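Local coordinates for cation-transporting ATPase, E1-E2 family protein (Streptococcus pneumoniae, PDB 4F2F) that binds copper(I) through its cupredoxin-like metal-binding domain and, as part of a P-type ATPase, probably exports it from the cell to give copper resistance, at residues I19-G24 with N49-I54. Sequence-based numbering, arbitrary orientation.
Sequences IQAEKG and NCYKEI. With CU1 (copper (I) ion), chain B; CU1 (copper (I) ion), chain C.
Beside the dinuclear copper(I) site of this cupredoxin fold, Tyr51 reaches from the Cys50-bearing segment before strand 53-56 to the turn that follows strand 14-21. Across these two segments its phenol makes one hydrogen bond and one apolar contact. At the far end, the backbone N-H of Gly24 donates to Tyr51 OH, with Gly24 N 2.9 Å from Tyr51 OH and an N-H...O angle of 157°, a bond of normal length and fairly straight. At the near end, Ala21 CB lies 3.9 Å from Tyr51 CD1, an apolar contact made obliquely to the ring. The CB bonds of Ala21 and Tyr51 point toward the opposing segment; the nearest backbone pair, Ala21 CA and Tyr51 CA, is 7.1 Å apart, and the ring passes alongside Ala21 to reach Gly24. Tyr51 CG stands anti to its own carbonyl carbon (chi1 -58°), a setting that sends the ring toward the turn at residues 22-24. The turn is closed by a backbone bond from Glu22 N to Gly24 O, so the residue that grips the hydroxyl is itself tied back to Glu22, the first residue past the strand.

Immediately before Tyr51, Cys50 SG and Cys50 O each lie 2.2 Å from the copper ion of chain B. Cys50 SG is also 2.2 Å from the copper ion of chain C, bridging the pair. The carbonyl ligand belongs to the peptide bond joining Cys50 to Tyr51, so the anchored ring is one residue from the metal.

Cys87 also binds the chain B copper, while Met89 and Met91 join Cys50 at that of chain C. Thr46 and Gln92 also touch Tyr51, and Ala21 pairs through its backbone with His43 and Ala45, so the contact links strand 14-21, beside strand 38-44, to the Cys50-bearing segment before strand 53-56.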
ATOM      1  N   ILE A  19      -2.090   6.388   0.466  1.00 17.23           N
ATOM      2  CA  ILE A  19      -3.107   5.604   1.153  1.00 17.94           C
ATOM      3  C   ILE A  19      -3.308   6.125   2.570  1.00 19.43           C
ATOM      4  O   ILE A  19      -2.346   6.307   3.317  1.00 17.70           O
ATOM      5  CB  ILE A  19      -2.734   4.110   1.202  1.00 15.86           C
ATOM      6  CG1 ILE A  19      -2.564   3.559  -0.216  1.00 18.06           C
ATOM      7  CG2 ILE A  19      -3.788   3.314   1.959  1.00 19.86           C
ATOM      8  CD1 ILE A  19      -2.218   2.088  -0.260  1.00 18.52           C
ATOM      9  N   GLN A  20      -4.563   6.374   2.925  1.00 17.37           N
ATOM     10  CA  GLN A  20      -4.908   6.840   4.259  1.00 18.61           C
ATOM     11  C   GLN A  20      -5.283   5.662   5.149  1.00 17.74           C
ATOM     12  O   GLN A  20      -6.064   4.799   4.751  1.00 20.08           O
ATOM     13  CB  GLN A  20      -6.052   7.839   4.193  1.00 22.81           C
ATOM     14  N   ALA A  21      -4.720   5.630   6.352  1.00 18.66           N
ATOM     15  CA  ALA A  21      -5.078   4.615   7.332  1.00 18.04           C
ATOM     16  C   ALA A  21      -5.996   5.214   8.390  1.00 18.03           C
ATOM     17  O   ALA A  21      -5.551   5.960   9.266  1.00 18.57           O
ATOM     18  CB  ALA A  21      -3.830   4.024   7.974  1.00 17.79           C
ATOM     19  N   GLU A  22      -7.281   4.892   8.290  1.00 20.71           N
ATOM     20  CA  GLU A  22      -8.288   5.373   9.229  1.00 22.56           C
ATOM     21  C   GLU A  22      -9.603   4.674   8.932  1.00 23.79           C
ATOM     22  O   GLU A  22     -10.195   4.884   7.871  1.00 25.87           O
ATOM     23  CB  GLU A  22      -8.468   6.886   9.113  1.00 28.99           C
ATOM     24  CG  GLU A  22      -9.506   7.448  10.070  1.00 29.61           C
ATOM     25  CD  GLU A  22      -9.641   8.954   9.973  1.00 38.33           C
ATOM     26  OE1 GLU A  22      -9.256   9.523   8.931  1.00 34.69           O
ATOM     27  OE2 GLU A  22     -10.130   9.569  10.945  1.00 44.38           O
ATOM     28  N   LYS A  23     -10.057   3.843   9.864  1.00 24.94           N
ATOM     29  CA  LYS A  23     -11.223   3.005   9.620  1.00 21.45           C
ATOM     30  C   LYS A  23     -10.997   2.214   8.338  1.00 23.92           C
ATOM     31  O   LYS A  23     -11.787   2.288   7.394  1.00 23.73           O
ATOM     32  CB  LYS A  23     -12.485   3.863   9.517  1.00 30.10           C
ATOM     33  CG  LYS A  23     -12.789   4.659  10.777  1.00 32.38           C
ATOM     34  CD  LYS A  23     -13.029   3.736  11.962  1.00 38.98           C
ATOM     35  CE  LYS A  23     -13.434   4.515  13.200  1.00 40.64           C
ATOM     36  NZ  LYS A  23     -13.854   3.613  14.310  1.00 44.53           N
ATOM     37  N   GLY A  24      -9.902   1.461   8.315  1.00 21.09           N
ATOM     38  CA  GLY A  24      -9.486   0.744   7.125  1.00 20.33           C
ATOM     39  C   GLY A  24      -8.497   1.555   6.312  1.00 18.20           C
ATOM     40  O   GLY A  24      -8.174   2.693   6.662  1.00 20.25           O
ATOM     41  N   ASN A  49      -3.457   1.562  17.697  1.00 15.29           N
ATOM     42  CA  ASN A  49      -2.249   0.804  17.392  1.00 15.91           C
ATOM     43  C   ASN A  49      -2.477  -0.390  16.466  1.00 16.07           C
ATOM     44  O   ASN A  49      -1.527  -1.082  16.099  1.00 15.98           O
ATOM     45  CB  ASN A  49      -1.522   0.368  18.666  1.00 16.12           C
ATOM     46  CG  ASN A  49      -0.453   1.355  19.089  1.00 14.49           C
ATOM     47  OD1 ASN A  49      -0.145   2.303  18.365  1.00 16.56           O
ATOM     48  ND2 ASN A  49       0.120   1.137  20.266  1.00 18.15           N
ATOM     49  N   CYS A  50      -3.724  -0.626  16.075  1.00 15.61           N
ATOM     50  CA  CYS A  50      -3.997  -1.645  15.068  1.00 16.07           C
ATOM     51  C   CYS A  50      -3.266  -1.280  13.777  1.00 13.97           C
ATOM     52  O   CYS A  50      -2.955  -2.147  12.961  1.00 15.19           O
ATOM     53  CB  CYS A  50      -5.503  -1.773  14.820  1.00 16.30           C
ATOM     54  SG  CYS A  50      -5.999  -3.211  13.843  1.00 15.91           S
ATOM     55  N   TYR A  51      -2.968   0.009  13.622  1.00 15.52           N
ATOM     56  CA  TYR A  51      -2.340   0.530  12.409  1.00 14.29           C
ATOM     57  C   TYR A  51      -0.888   0.966  12.617  1.00 15.59           C
ATOM     58  O   TYR A  51      -0.358   1.744  11.823  1.00 15.38           O
ATOM     59  CB  TYR A  51      -3.144   1.719  11.870  1.00 16.22           C
ATOM     60  CG  TYR A  51      -4.588   1.404  11.553  1.00 16.79           C
ATOM     61  CD1 TYR A  51      -4.982   1.092  10.260  1.00 17.73           C
ATOM     62  CD2 TYR A  51      -5.561   1.426  12.545  1.00 19.05           C
ATOM     63  CE1 TYR A  51      -6.301   0.809   9.964  1.00 20.29           C
ATOM     64  CE2 TYR A  51      -6.880   1.145  12.259  1.00 18.25           C
ATOM     65  CZ  TYR A  51      -7.246   0.836  10.967  1.00 19.19           C
ATOM     66  OH  TYR A  51      -8.564   0.552  10.680  1.00 23.93           O
ATOM     67  N   LYS A  52      -0.238   0.467  13.666  1.00 14.61           N
ATOM     68  CA  LYS A  52       1.116   0.928  13.986  1.00 15.36           C
ATOM     69  C   LYS A  52       2.187   0.352  13.061  1.00 15.96           C
ATOM     70  O   LYS A  52       3.338   0.783  13.100  1.00 15.06           O
ATOM     71  CB  LYS A  52       1.474   0.634  15.446  1.00 14.99           C
ATOM     72  CG  LYS A  52       1.807  -0.821  15.745  1.00 17.51           C
ATOM     73  CD  LYS A  52       2.231  -0.993  17.199  1.00 18.04           C
ATOM     74  CE  LYS A  52       2.791  -2.382  17.444  1.00 20.15           C
ATOM     75  NZ  LYS A  52       3.240  -2.551  18.855  1.00 25.80           N
ATOM     76  N   GLU A  53       1.809  -0.616  12.233  1.00 14.19           N
ATOM     77  CA  GLU A  53       2.743  -1.226  11.292  1.00 14.86           C
ATOM     78  C   GLU A  53       2.104  -1.442   9.925  1.00 15.97           C
ATOM     79  O   GLU A  53       0.886  -1.583   9.811  1.00 15.56           O
ATOM     80  CB  GLU A  53       3.290  -2.547  11.850  1.00 15.22           C
ATOM     81  CG  GLU A  53       4.277  -2.360  12.995  1.00 15.07           C
ATOM     82  CD  GLU A  53       4.387  -3.581  13.886  1.00 18.49           C
ATOM     83  OE1 GLU A  53       3.753  -4.612  13.578  1.00 19.25           O
ATOM     84  OE2 GLU A  53       5.108  -3.505  14.905  1.00 23.27           O
ATOM     85  N   ILE A  54       2.946  -1.453   8.898  1.00 13.88           N
ATOM     86  CA  ILE A  54       2.527  -1.705   7.526  1.00 13.50           C
ATOM     87  C   ILE A  54       3.228  -2.961   7.031  1.00 15.26           C
ATOM     88  O   ILE A  54       4.456  -3.061   7.098  1.00 14.91           O
ATOM     89  CB  ILE A  54       2.911  -0.532   6.604  1.00 15.39           C
ATOM     90  CG1 ILE A  54       2.352   0.784   7.149  1.00 16.34           C
ATOM     91  CG2 ILE A  54       2.432  -0.787   5.177  1.00 18.62           C
ATOM     92  CD1 ILE A  54       3.001   2.014   6.548  1.00 18.60           C
TER
HETATM   93 CU   CU1 B 101      -4.457  -3.633  12.389  1.00 17.67          CU
HETATM   94 CU   CU1 C 102      -5.504  -4.935  15.161  1.00 21.26          CU